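Local coordinates for protein lipolytic enzyme (Clostridium thermocellum, PDB 2VPT) that acts as the catalytic domain of a cellulosomal family 3 carbohydrate esterase, an acetylxylan esterase that removes acetyl groups from xylan, at residues Lys4-Met9 with Asn83-Phe88; Cys15-Gly20 with Gly62-Thr67; Arg28-Arg33 with Lys186-Trp191; Asn120-Val125 with Lys155-Lys160. All coordinates share one frame; numbering follows the deposited sequence.

Contact 1 of 4, residues Lys4-Met9 with Asn83-Phe88; sequences KTIKIM and NPDVVF
Backbone bonds between Lys4-Met9 and Asn83-Phe88 pair two parallel strands: Met9 N gives to Val86 O (2.9 Å), and Phe88 N gives to Met9 O (3.0 Å). Lys7 O takes two donors, Val86 N at 3.1 Å and, in a more bent bond, Asp85 N at 2.8 Å. The Asp85 side chain bonds back: OD2 accepts Lys7 N at 2.9 Å, almost straight (171°) and on the anti side of the carboxylate. This pairing lies in the central sheet of the SGNH-hydrolase fold, whose parallel strands are flanked by helices. Lys4 stretches out fully and brings NZ to Asp85 OD1 in a long, weak salt bridge (3.4 Å). Among the apolar contacts, Ile8 CG2 sits over the centre of the Phe88 ring, a CH-pi contact 3.5 Å from the centroid, and helix 181-203 covers Val86 and Phe88. On the opposite face from Ile8, CB of Met9, a selenomethionine, rests 3.8 Å from CB of Pro84 in the loop entering the strand; Trp78 and Leu79 of helix 68-82 pack against this pair.

Contact 2 of 4, residues Cys15-Gly20 with Gly62-Thr67; sequences CTEGMG and GHSGWT
Thr16 is the first to touch, its CG2 lying 3.7 Å from Gly62 CA. With no side chain on Gly62, the two backbones come very close, 4.2 Å between Glu17 CA and Gly62 CA. Glu17 carries the contact. Its CG points away from the backbone N (chi1 -171°), and the chain runs on extended past Gly62 O until OE1 arrives at Ser64. Two bonds grip this one buried oxygen from opposite faces of the carboxylate plane: Ser64 N reaches it at 2.8 Å, close to straight (165°), while Ser64 OG donates from 2.7 Å on the anti side, 31° out of plane. Together they restrain the carboxylate and fix the direction of the hydroxyl. Gly18, with positive phi, is the first residue after the helix. Met19, a selenomethionine, lays its extended chain on Ser64, with CE 3.5 Å from Ser64 CB. Ser64 opens the central pair of a type II turn from His63 to Trp66; Gly65, its partner there, and Asn94 probably match the glycine and asparagine that form the oxyanion hole in SGNH hydrolases. Ser64 also touches Ser14, the likely nucleophile of a triad with His178 and Asp175. The contact joins helix 14-17, just after strand 5-12, to the end of strand 59-62 and the loop leading to helix 68-82, and Met24 of the second subunit packs against Glu17, Met19 and Ser64.

Contact 3 of 4, residues Arg28-Arg33 with Lys186-Trp191; sequences RTELYR and KIANIW
Leu31 and Ala188 mark the closest point between helices 28-33 and 186-191, with Leu31 CA and Ala188 CA 4.9 Å apart. The short axes approach to 8.1 Å and cross at -43°, a tight fit that the small alanine makes possible. Its CB fits against helix 28-37, 3.6 Å from Glu30 CB and 4.1 Å from Leu31 CB. With CG turned away from its own backbone N (chi1 -175°), Leu31 spreads its two methyls over the following turn: CD1 lies 3.6 Å from Ala188 O, and CD2 is 3.7 Å from Trp191 CB. The leucine and tryptophan side chains cross at about a right angle, and the indole itself leads away from helix 28-33. This side is buried and made of van der Waals contacts; no hydrogen bond spans the two segments. CB and CG of Glu30 still touch Ala188, with CG 3.7 Å from Ala188 CB; the looseness lies beyond them, toward the partly exposed end of Glu30 and the exposed Asn189. Behind the packed side the sheet takes over: Leu31 touches Phe88 of strand 86-90, and Trp191 of helix 181-203 stacks with Phe88 and Tyr27 while also resting on Phe124 and Ala126 of strand 122-126.

Contact 4 of 4, residues Asn120-Val125 with Lys155-Lys160; sequences NVTLFV and KVYFVK
The rings of Phe124 and Tyr157 meet obliquely on one face of the sheet, centroids 5.5 Å apart and planes inclined by 37°. Tyr157 CD2 comes over a face of the Phe124 ring, and Tyr157 CB sits 3.7 Å from Phe124 CD1. That same CD1 is met obliquely by Val159 CG2, at 3.8 Å. At the edge of the tyrosine ring, near its plane, lies Thr122 CG2, 3.9 Å from Tyr157 CE2. The Phe158 ring meets Val125 O obliquely, its CD1 3.4 Å away. Ile198 of helix 181-203 packs on both Phe124 and Tyr157. The two parallel strands are joined by a beta-alpha-beta crossover through helix 142-151, the kind of connection that recurs among the parallel strands of this alpha/beta fold. Their backbones bond in regular register: Leu123 N to Lys155 O, Tyr157 N to Leu123 O, Val125 N to Tyr157 O (2.9 Å, 167°), and Val159 N to Val125 O. On the opposite face, Val156 CG2, turned away from its own backbone N, packs against both Leu123 CD2 (3.9 Å) and Val125 CG2 (3.8 Å). Val146 and Lys149 of the crossover helix lie against Val125 and Val156, while Ile111 and Phe115 of helix 104-117 touch Leu123.

How the contacts relate
Contacts 1 and 4 share the central sheet, their centres about 12 Å apart: strands 86-90 and 122-126 are neighbours, so the order across the sheet runs 5-12, 86-90, 122-126, 156-159. Contact 3 packs helices 28-37 and 181-203 on one side of that sheet, its centre about 16 Å from those of both strand pairs, and touches both through Trp191. The centre of contact 2 is about 19 Å from that of contact 1 and about 20 Å from that of contact 4, beyond the C-terminal end of strand 5-12, where the probable catalytic serine sits; Arg28 bonds Thr16 O and so ties it to contact 3. In sequence, contact 1 encloses contact 2 and precedes contact 4, while contact 3 spans contact 4.

Contact 1 of 4, residues Lys4-Met9 with Asn83-Phe88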
loop_
_atom_site.group_PDB
_atom_site.type_symbol
_atom_site.label_atom_id
_atom_site.label_comp_id
_atom_site.label_asym_id
_atom_site.label_seq_id
_atom_site.Cartn_x
_atom_site.Cartn_y
_atom_site.Cartn_z
ATOM N N LYS A 4 0.834 -27.521 -11.897
ATOM C CA LYS A 4 -0.198 -27.021 -10.954
ATOM C C LYS A 4 0.113 -25.568 -10.605
ATOM O O LYS A 4 1.267 -25.243 -10.303
ATOM C CB LYS A 4 -0.208 -27.858 -9.667
ATOM C CG LYS A 4 -1.309 -27.453 -8.696
ATOM C CD LYS A 4 -1.081 -27.959 -7.287
ATOM C CE LYS A 4 -1.971 -27.220 -6.298
ATOM N NZ LYS A 4 -1.874 -27.786 -4.919
ATOM N N THR A 5 -0.903 -24.708 -10.670
ATOM C CA THR A 5 -0.787 -23.348 -10.119
ATOM C C THR A 5 -0.694 -23.443 -8.605
ATOM O O THR A 5 -1.508 -24.117 -7.975
ATOM C CB THR A 5 -1.972 -22.440 -10.504
ATOM O OG1 THR A 5 -1.972 -22.219 -11.923
ATOM C CG2 THR A 5 -1.876 -21.082 -9.807
ATOM N N ILE A 6 0.319 -22.774 -8.054
ATOM C CA ILE A 6 0.571 -22.719 -6.610
ATOM C C ILE A 6 0.057 -21.384 -6.061
ATOM O O ILE A 6 0.507 -20.330 -6.505
ATOM C CB ILE A 6 2.091 -22.811 -6.300
ATOM C CG1 ILE A 6 2.751 -23.977 -7.051
ATOM C CG2 ILE A 6 2.333 -22.941 -4.788
ATOM C CD1 ILE A 6 4.225 -24.077 -6.822
ATOM N N LYS A 7 -0.877 -21.435 -5.116
ATOM C CA LYS A 7 -1.366 -20.234 -4.427
ATOM C C LYS A 7 -0.468 -19.962 -3.229
ATOM O O LYS A 7 -0.323 -20.811 -2.340
ATOM C CB LYS A 7 -2.805 -20.405 -3.956
ATOM C CG LYS A 7 -3.825 -20.438 -5.092
ATOM C CD LYS A 7 -5.246 -20.585 -4.576
ATOM C CE LYS A 7 -6.265 -20.415 -5.694
ATOM N NZ LYS A 7 -7.677 -20.422 -5.198
ATOM N N ILE A 8 0.148 -18.788 -3.221
ATOM C CA ILE A 8 1.069 -18.376 -2.183
ATOM C C ILE A 8 0.528 -17.117 -1.526
ATOM O O ILE A 8 0.225 -16.151 -2.216
ATOM C CB ILE A 8 2.475 -18.070 -2.734
ATOM C CG1 ILE A 8 3.058 -19.289 -3.470
ATOM C CG2 ILE A 8 3.374 -17.626 -1.578
ATOM C CD1 ILE A 8 4.418 -19.060 -4.135
HETATM N N MSE A 9 0.387 -17.132 -0.202
HETATM C CA MSE A 9 -0.072 -15.965 0.535
HETATM C C MSE A 9 1.094 -15.314 1.266
HETATM O O MSE A 9 1.588 -15.856 2.262
HETATM C CB MSE A 9 -1.140 -16.346 1.544
HETATM C CG MSE A 9 -1.754 -15.119 2.214
HETATM SE SE MSE A 9 -3.044 -15.563 3.558
HETATM C CE MSE A 9 -3.907 -15.715 2.771
ATOM N N ASN A 83 -7.387 -19.800 0.927
ATOM C CA ASN A 83 -6.969 -21.202 0.836
ATOM C C ASN A 83 -5.629 -21.399 0.118
ATOM O O ASN A 83 -5.521 -22.146 -0.844
ATOM C CB ASN A 83 -8.076 -22.058 0.194
ATOM C CG ASN A 83 -7.860 -23.539 0.399
ATOM O OD1 ASN A 83 -7.317 -23.974 1.414
ATOM N ND2 ASN A 83 -8.288 -24.328 -0.579
ATOM N N PRO A 84 -4.578 -20.748 0.615
ATOM C CA PRO A 84 -3.294 -20.865 -0.049
ATOM C C PRO A 84 -2.665 -22.246 0.113
ATOM O O PRO A 84 -2.904 -22.924 1.108
ATOM C CB PRO A 84 -2.438 -19.841 0.691
ATOM C CG PRO A 84 -3.048 -19.771 2.040
ATOM C CD PRO A 84 -4.499 -19.911 1.822
ATOM N N ASP A 85 -1.841 -22.622 -0.849
ATOM C CA ASP A 85 -1.013 -23.829 -0.745
ATOM C C ASP A 85 0.223 -23.579 0.119
ATOM O O ASP A 85 0.714 -24.473 0.807
ATOM C CB ASP A 85 -0.595 -24.286 -2.141
ATOM C CG ASP A 85 -1.776 -24.574 -3.027
ATOM O OD1 ASP A 85 -2.599 -25.422 -2.630
ATOM O OD2 ASP A 85 -1.896 -23.949 -4.097
ATOM N N VAL A 86 0.711 -22.339 0.096
ATOM C CA VAL A 86 1.954 -21.945 0.728
ATOM C C VAL A 86 1.727 -20.578 1.370
ATOM O O VAL A 86 1.030 -19.723 0.802
ATOM C CB VAL A 86 3.086 -21.813 -0.324
ATOM C CG1 VAL A 86 4.393 -21.352 0.295
ATOM C CG2 VAL A 86 3.312 -23.140 -1.064
ATOM N N VAL A 87 2.310 -20.383 2.550
ATOM C CA VAL A 87 2.328 -19.099 3.225
ATOM C C VAL A 87 3.775 -18.662 3.382
ATOM O O VAL A 87 4.616 -19.449 3.816
ATOM C CB VAL A 87 1.637 -19.181 4.612
ATOM C CG1 VAL A 87 1.847 -17.895 5.416
ATOM C CG2 VAL A 87 0.175 -19.490 4.426
ATOM N N PHE A 88 4.055 -17.407 3.028
ATOM C CA PHE A 88 5.335 -16.772 3.250
ATOM C C PHE A 88 5.138 -15.818 4.418
ATOM O O PHE A 88 4.576 -14.732 4.243
ATOM C CB PHE A 88 5.788 -15.951 2.034
ATOM C CG PHE A 88 6.237 -16.738 0.827
ATOM C CD1 PHE A 88 6.529 -18.089 0.860
ATOM C CD2 PHE A 88 6.408 -16.057 -0.372
ATOM C CE1 PHE A 88 6.982 -18.742 -0.295
ATOM C CE2 PHE A 88 6.854 -16.711 -1.520
ATOM C CZ PHE A 88 7.145 -18.043 -1.465
#

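Contact 2 of 4, residues Cys15-Gly20 with Gly62-Thr67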
loop_
_atom_site.group_PDB
_atom_site.type_symbol
_atom_site.label_atom_id
_atom_site.label_comp_id
_atom_site.label_asym_id
_atom_site.label_seq_id
_atom_site.Cartn_x
_atom_site.Cartn_y
_atom_site.Cartn_z
ATOM N N CYS A 15 7.266 -4.686 5.549
ATOM C CA CYS A 15 8.261 -5.288 4.670
ATOM C C CYS A 15 7.639 -6.175 3.609
ATOM O O CYS A 15 8.275 -6.447 2.593
ATOM C CB CYS A 15 9.299 -6.076 5.459
ATOM S SG CYS A 15 10.226 -5.134 6.672
ATOM N N THR A 16 6.418 -6.647 3.851
ATOM C CA THR A 16 5.639 -7.412 2.871
ATOM C C THR A 16 4.695 -6.520 2.071
ATOM O O THR A 16 4.519 -6.717 0.859
ATOM C CB THR A 16 4.894 -8.570 3.567
ATOM O OG1 THR A 16 5.868 -9.463 4.134
ATOM C CG2 THR A 16 4.010 -9.340 2.585
ATOM N N GLU A 17 4.087 -5.530 2.723
ATOM C CA GLU A 17 3.276 -4.561 1.995
ATOM C C GLU A 17 4.148 -3.744 1.050
ATOM O O GLU A 17 3.717 -3.420 -0.064
ATOM C CB GLU A 17 2.473 -3.673 2.945
ATOM C CG GLU A 17 1.452 -2.786 2.223
ATOM C CD GLU A 17 0.365 -2.244 3.132
ATOM O OE1 GLU A 17 0.615 -2.044 4.343
ATOM O OE2 GLU A 17 -0.739 -2.017 2.605
ATOM N N GLY A 18 5.368 -3.437 1.485
ATOM C CA GLY A 18 6.375 -2.833 0.615
ATOM C C GLY A 18 6.670 -1.363 0.806
ATOM O O GLY A 18 6.949 -0.642 -0.153
HETATM N N MSE A 19 6.641 -0.883 2.043
HETATM C CA MSE A 19 7.090 0.472 2.286
HETATM C C MSE A 19 8.560 0.588 1.881
HETATM O O MSE A 19 9.290 -0.407 1.799
HETATM C CB MSE A 19 6.892 0.872 3.747
HETATM C CG MSE A 19 5.457 1.018 4.128
HETATM SE SE MSE A 19 5.215 1.850 5.868
HETATM C CE MSE A 19 3.421 2.461 5.694
ATOM N N GLY A 20 8.996 1.810 1.608
ATOM C CA GLY A 20 10.339 2.053 1.090
ATOM C C GLY A 20 10.282 2.227 -0.408
ATOM O O GLY A 20 9.373 2.878 -0.948
ATOM N N GLY A 62 0.206 -8.346 3.398
ATOM C CA GLY A 62 1.146 -7.500 4.108
ATOM C C GLY A 62 0.419 -6.302 4.674
ATOM O O GLY A 62 -0.328 -5.629 3.961
ATOM N N HIS A 63 0.639 -6.041 5.962
ATOM C CA HIS A 63 -0.028 -4.963 6.683
ATOM C C HIS A 63 0.980 -4.113 7.437
ATOM O O HIS A 63 1.474 -4.511 8.494
ATOM C CB HIS A 63 -1.037 -5.568 7.664
ATOM C CG HIS A 63 -2.194 -6.216 6.986
ATOM N ND1 HIS A 63 -2.184 -7.510 6.498
ATOM C CD2 HIS A 63 -3.392 -5.698 6.641
ATOM C CE1 HIS A 63 -3.335 -7.743 5.886
ATOM N NE2 HIS A 63 -4.095 -6.674 5.997
ATOM N N SER A 64 1.321 -2.958 6.875
ATOM C CA SER A 64 2.232 -2.033 7.510
ATOM C C SER A 64 1.755 -1.717 8.919
ATOM O O SER A 64 0.582 -1.443 9.135
ATOM C CB SER A 64 2.338 -0.743 6.699
ATOM O OG SER A 64 2.852 -1.018 5.411
ATOM N N GLY A 65 2.682 -1.770 9.862
ATOM C CA GLY A 65 2.392 -1.429 11.248
ATOM C C GLY A 65 2.009 -2.600 12.117
ATOM O O GLY A 65 1.931 -2.444 13.333
ATOM N N TRP A 66 1.800 -3.784 11.548
ATOM C CA TRP A 66 1.199 -4.871 12.312
ATOM C C TRP A 66 2.198 -5.740 13.046
ATOM O O TRP A 66 3.324 -5.955 12.600
ATOM C CB TRP A 66 0.307 -5.751 11.463
ATOM C CG TRP A 66 -0.992 -5.132 11.070
ATOM C CD1 TRP A 66 -1.234 -3.822 10.770
ATOM C CD2 TRP A 66 -2.220 -5.830 10.846
ATOM N NE1 TRP A 66 -2.552 -3.669 10.390
ATOM C CE2 TRP A 66 -3.176 -4.883 10.430
ATOM C CE3 TRP A 66 -2.606 -7.168 10.974
ATOM C CZ2 TRP A 66 -4.483 -5.233 10.124
ATOM C CZ3 TRP A 66 -3.912 -7.507 10.687
ATOM C CH2 TRP A 66 -4.840 -6.548 10.276
ATOM N N THR A 67 1.723 -6.261 14.177
ATOM C CA THR A 67 2.467 -7.154 15.044
ATOM C C THR A 67 1.926 -8.574 14.926
ATOM O O THR A 67 0.860 -8.810 14.341
ATOM C CB THR A 67 2.294 -6.702 16.498
ATOM O OG1 THR A 67 0.895 -6.742 16.800
ATOM C CG2 THR A 67 2.845 -5.275 16.697
#

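Contact 3 of 4, residues Arg28-Arg33 with Lys186-Trp191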
loop_
_atom_site.group_PDB
_atom_site.type_symbol
_atom_site.label_atom_id
_atom_site.label_comp_id
_atom_site.label_asym_id
_atom_site.label_seq_id
_atom_site.Cartn_x
_atom_site.Cartn_y
_atom_site.Cartn_z
ATOM N N ARG A 28 7.827 -8.985 -3.714
ATOM C CA ARG A 28 6.881 -9.714 -4.566
ATOM C C ARG A 28 7.142 -9.463 -6.051
ATOM O O ARG A 28 7.017 -10.376 -6.864
ATOM C CB ARG A 28 5.438 -9.378 -4.173
ATOM C CG ARG A 28 5.087 -9.926 -2.778
ATOM C CD ARG A 28 3.791 -9.396 -2.226
ATOM N NE ARG A 28 3.857 -8.005 -1.792
ATOM C CZ ARG A 28 3.343 -6.953 -2.434
ATOM N NH1 ARG A 28 2.745 -7.048 -3.619
ATOM N NH2 ARG A 28 3.479 -5.765 -1.892
ATOM N N THR A 29 7.540 -8.248 -6.397
ATOM C CA THR A 29 7.791 -7.902 -7.822
ATOM C C THR A 29 8.870 -8.811 -8.406
ATOM O O THR A 29 8.663 -9.504 -9.403
ATOM C CB THR A 29 8.217 -6.444 -7.942
ATOM O OG1 THR A 29 7.230 -5.630 -7.299
ATOM C CG2 THR A 29 8.358 -6.027 -9.404
ATOM N N GLU A 30 10.032 -8.831 -7.771
ATOM C CA GLU A 30 11.146 -9.629 -8.296
ATOM C C GLU A 30 10.912 -11.122 -8.088
ATOM O O GLU A 30 11.259 -11.937 -8.939
ATOM C CB GLU A 30 12.457 -9.164 -7.680
ATOM C CG GLU A 30 13.714 -9.903 -8.128
ATOM C CD GLU A 30 14.038 -9.707 -9.592
ATOM O OE1 GLU A 30 13.584 -8.709 -10.197
ATOM O OE2 GLU A 30 14.779 -10.561 -10.137
ATOM N N LEU A 31 10.327 -11.517 -6.960
ATOM C CA LEU A 31 10.148 -12.938 -6.733
ATOM C C LEU A 31 9.151 -13.528 -7.726
ATOM O O LEU A 31 9.344 -14.650 -8.202
ATOM C CB LEU A 31 9.711 -13.230 -5.292
ATOM C CG LEU A 31 9.602 -14.708 -4.918
ATOM C CD1 LEU A 31 10.933 -15.433 -5.115
ATOM C CD2 LEU A 31 9.146 -14.834 -3.480
ATOM N N TYR A 32 8.096 -12.783 -8.065
ATOM C CA TYR A 32 7.144 -13.258 -9.065
ATOM C C TYR A 32 7.853 -13.515 -10.393
ATOM O O TYR A 32 7.571 -14.526 -11.054
ATOM C CB TYR A 32 6.000 -12.253 -9.249
ATOM C CG TYR A 32 4.858 -12.797 -10.069
ATOM C CD1 TYR A 32 3.902 -13.617 -9.502
ATOM C CD2 TYR A 32 4.770 -12.537 -11.430
ATOM C CE1 TYR A 32 2.873 -14.152 -10.236
ATOM C CE2 TYR A 32 3.743 -13.056 -12.174
ATOM C CZ TYR A 32 2.796 -13.861 -11.589
ATOM O OH TYR A 32 1.751 -14.396 -12.311
ATOM N N ARG A 33 8.759 -12.621 -10.757
ATOM C CA ARG A 33 9.574 -12.798 -11.971
ATOM C C ARG A 33 10.397 -14.068 -11.890
ATOM O O ARG A 33 10.382 -14.886 -12.813
ATOM C CB ARG A 33 10.528 -11.626 -12.183
ATOM C CG ARG A 33 9.855 -10.324 -12.565
ATOM C CD ARG A 33 10.834 -9.278 -13.022
ATOM N NE ARG A 33 11.419 -9.626 -14.320
ATOM C CZ ARG A 33 12.192 -8.821 -15.055
ATOM N NH1 ARG A 33 12.503 -7.598 -14.642
ATOM N NH2 ARG A 33 12.663 -9.257 -16.218
ATOM N N LYS A 186 17.355 -8.044 -3.603
ATOM C CA LYS A 186 18.207 -8.973 -2.850
ATOM C C LYS A 186 17.378 -9.923 -1.980
ATOM O O LYS A 186 17.641 -11.118 -1.898
ATOM C CB LYS A 186 19.195 -8.210 -1.966
ATOM C CG LYS A 186 20.293 -7.447 -2.725
ATOM C CD LYS A 186 21.263 -6.796 -1.723
ATOM C CE LYS A 186 22.350 -5.957 -2.368
ATOM N NZ LYS A 186 23.316 -5.467 -1.350
ATOM N N ILE A 187 16.357 -9.381 -1.318
ATOM C CA ILE A 187 15.483 -10.194 -0.483
ATOM C C ILE A 187 14.726 -11.229 -1.312
ATOM O O ILE A 187 14.646 -12.390 -0.948
ATOM C CB ILE A 187 14.515 -9.277 0.311
ATOM C CG1 ILE A 187 15.277 -8.470 1.375
ATOM C CG2 ILE A 187 13.352 -10.070 0.919
ATOM C CD1 ILE A 187 15.827 -9.280 2.516
ATOM N N ALA A 188 14.204 -10.809 -2.465
ATOM C CA ALA A 188 13.539 -11.732 -3.379
ATOM C C ALA A 188 14.439 -12.909 -3.766
ATOM O O ALA A 188 13.990 -14.046 -3.845
ATOM C CB ALA A 188 13.094 -11.003 -4.633
ATOM N N ASN A 189 15.709 -12.612 -4.011
ATOM C CA ASN A 189 16.653 -13.678 -4.370
ATOM C C ASN A 189 16.874 -14.690 -3.265
ATOM O O ASN A 189 17.044 -15.876 -3.538
ATOM C CB ASN A 189 17.937 -13.092 -4.940
ATOM C CG ASN A 189 17.765 -12.741 -6.425
ATOM O OD1 ASN A 189 17.361 -11.649 -6.770
ATOM N ND2 ASN A 189 17.997 -13.718 -7.291
ATOM N N ILE A 190 16.799 -14.239 -2.009
ATOM C CA ILE A 190 16.944 -15.147 -0.875
ATOM C C ILE A 190 15.665 -15.977 -0.695
ATOM O O ILE A 190 15.731 -17.179 -0.477
ATOM C CB ILE A 190 17.338 -14.398 0.404
ATOM C CG1 ILE A 190 18.671 -13.657 0.217
ATOM C CG2 ILE A 190 17.420 -15.368 1.590
ATOM C CD1 ILE A 190 18.965 -12.621 1.275
ATOM N N TRP A 191 14.482 -15.364 -0.809
ATOM C CA TRP A 191 13.273 -16.169 -0.831
ATOM C C TRP A 191 13.371 -17.260 -1.902
ATOM O O TRP A 191 13.001 -18.406 -1.658
ATOM C CB TRP A 191 12.028 -15.328 -1.141
ATOM C CG TRP A 191 11.485 -14.487 0.006
ATOM C CD1 TRP A 191 11.660 -13.158 0.173
ATOM C CD2 TRP A 191 10.672 -14.928 1.112
ATOM N NE1 TRP A 191 11.008 -12.727 1.313
ATOM C CE2 TRP A 191 10.391 -13.798 1.895
ATOM C CE3 TRP A 191 10.148 -16.162 1.506
ATOM C CZ2 TRP A 191 9.619 -13.870 3.067
ATOM C CZ3 TRP A 191 9.388 -16.235 2.664
ATOM C CH2 TRP A 191 9.123 -15.094 3.420
#

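Contact 4 of 4, residues Asn120-Val125 with Lys155-Lys160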
loop_
_atom_site.group_PDB
_atom_site.type_symbol
_atom_site.label_atom_id
_atom_site.label_comp_id
_atom_site.label_asym_id
_atom_site.label_seq_id
_atom_site.Cartn_x
_atom_site.Cartn_y
_atom_site.Cartn_z
ATOM N N ASN A 120 -2.534 -28.929 5.891
ATOM C CA ASN A 120 -1.765 -29.342 4.719
ATOM C C ASN A 120 -0.937 -28.233 4.072
ATOM O O ASN A 120 -0.294 -28.449 3.038
ATOM C CB ASN A 120 -2.695 -29.976 3.684
ATOM C CG ASN A 120 -3.274 -31.298 4.164
ATOM O OD1 ASN A 120 -2.617 -32.041 4.886
ATOM N ND2 ASN A 120 -4.500 -31.579 3.776
ATOM N N VAL A 121 -0.940 -27.054 4.684
ATOM C CA VAL A 121 -0.210 -25.924 4.132
ATOM C C VAL A 121 1.297 -26.127 4.285
ATOM O O VAL A 121 1.766 -26.859 5.156
ATOM C CB VAL A 121 -0.665 -24.599 4.790
ATOM C CG1 VAL A 121 0.021 -24.369 6.144
ATOM C CG2 VAL A 121 -0.403 -23.423 3.854
ATOM N N THR A 122 2.057 -25.494 3.404
ATOM C CA THR A 122 3.496 -25.388 3.534
ATOM C C THR A 122 3.806 -23.967 3.981
ATOM O O THR A 122 3.317 -23.001 3.385
ATOM C CB THR A 122 4.196 -25.729 2.218
ATOM O OG1 THR A 122 3.964 -27.115 1.926
ATOM C CG2 THR A 122 5.698 -25.466 2.273
ATOM N N LEU A 123 4.615 -23.847 5.025
ATOM C CA LEU A 123 4.895 -22.555 5.658
ATOM C C LEU A 123 6.378 -22.228 5.627
ATOM O O LEU A 123 7.220 -23.045 5.989
ATOM C CB LEU A 123 4.393 -22.572 7.111
ATOM C CG LEU A 123 4.610 -21.308 7.953
ATOM C CD1 LEU A 123 3.854 -20.087 7.419
ATOM C CD2 LEU A 123 4.204 -21.553 9.417
ATOM N N PHE A 124 6.691 -21.028 5.165
ATOM C CA PHE A 124 8.025 -20.454 5.227
ATOM C C PHE A 124 8.005 -19.299 6.203
ATOM O O PHE A 124 7.096 -18.475 6.169
ATOM C CB PHE A 124 8.460 -19.966 3.843
ATOM C CG PHE A 124 8.685 -21.075 2.863
ATOM C CD1 PHE A 124 9.900 -21.706 2.812
ATOM C CD2 PHE A 124 7.674 -21.522 2.032
ATOM C CE1 PHE A 124 10.132 -22.738 1.930
ATOM C CE2 PHE A 124 7.901 -22.570 1.144
ATOM C CZ PHE A 124 9.137 -23.168 1.100
ATOM N N VAL A 125 9.007 -19.260 7.075
ATOM C CA VAL A 125 9.142 -18.227 8.099
ATOM C C VAL A 125 10.480 -17.535 7.910
ATOM O O VAL A 125 11.523 -18.196 7.947
ATOM C CB VAL A 125 9.045 -18.823 9.510
ATOM C CG1 VAL A 125 9.240 -17.720 10.561
ATOM C CG2 VAL A 125 7.683 -19.520 9.691
ATOM N N LYS A 155 5.622 -29.094 8.150
ATOM C CA LYS A 155 6.167 -28.564 6.911
ATOM C C LYS A 155 6.403 -27.048 7.041
ATOM O O LYS A 155 5.717 -26.239 6.408
ATOM C CB LYS A 155 5.232 -28.909 5.739
ATOM C CG LYS A 155 5.152 -30.420 5.469
ATOM C CD LYS A 155 4.147 -30.770 4.390
ATOM C CE LYS A 155 4.257 -32.234 4.007
ATOM N NZ LYS A 155 3.206 -32.638 3.043
ATOM N N VAL A 156 7.378 -26.689 7.875
ATOM C CA VAL A 156 7.787 -25.297 8.104
ATOM C C VAL A 156 9.288 -25.168 7.861
ATOM O O VAL A 156 10.081 -26.029 8.283
ATOM C CB VAL A 156 7.378 -24.795 9.516
ATOM C CG1 VAL A 156 8.029 -25.644 10.624
ATOM C CG2 VAL A 156 7.699 -23.312 9.692
ATOM N N TYR A 157 9.684 -24.101 7.174
ATOM C CA TYR A 157 11.038 -23.929 6.679
ATOM C C TYR A 157 11.486 -22.507 6.930
ATOM O O TYR A 157 10.700 -21.574 6.774
ATOM C CB TYR A 157 11.078 -24.237 5.167
ATOM C CG TYR A 157 10.524 -25.606 4.861
ATOM C CD1 TYR A 157 11.331 -26.736 4.973
ATOM C CD2 TYR A 157 9.191 -25.784 4.516
ATOM C CE1 TYR A 157 10.823 -28.002 4.721
ATOM C CE2 TYR A 157 8.667 -27.052 4.261
ATOM C CZ TYR A 157 9.491 -28.155 4.376
ATOM O OH TYR A 157 8.989 -29.422 4.129
ATOM N N PHE A 158 12.743 -22.344 7.316
ATOM C CA PHE A 158 13.331 -21.058 7.637
ATOM C C PHE A 158 13.909 -20.407 6.390
ATOM O O PHE A 158 14.596 -21.039 5.594
ATOM C CB PHE A 158 14.435 -21.255 8.697
ATOM C CG PHE A 158 15.168 -20.003 9.084
ATOM C CD1 PHE A 158 14.495 -18.875 9.538
ATOM C CD2 PHE A 158 16.544 -19.961 9.032
ATOM C CE1 PHE A 158 15.198 -17.743 9.898
ATOM C CE2 PHE A 158 17.241 -18.839 9.399
ATOM C CZ PHE A 158 16.567 -17.722 9.830
ATOM N N VAL A 159 13.634 -19.123 6.227
ATOM C CA VAL A 159 14.181 -18.319 5.148
ATOM C C VAL A 159 15.083 -17.266 5.774
ATOM O O VAL A 159 14.619 -16.334 6.443
ATOM C CB VAL A 159 13.067 -17.671 4.312
ATOM C CG1 VAL A 159 13.670 -16.775 3.223
ATOM C CG2 VAL A 159 12.146 -18.759 3.728
ATOM N N LYS A 160 16.388 -17.442 5.594
ATOM C CA LYS A 160 17.363 -16.585 6.251
ATOM C C LYS A 160 17.614 -15.297 5.476
ATOM O O LYS A 160 18.675 -15.092 4.895
ATOM C CB LYS A 160 18.680 -17.354 6.449
ATOM C CG LYS A 160 19.646 -16.666 7.399
ATOM C CD LYS A 160 20.886 -17.502 7.671
ATOM C CE LYS A 160 22.020 -16.682 8.206
ATOM N NZ LYS A 160 23.087 -17.554 8.787
#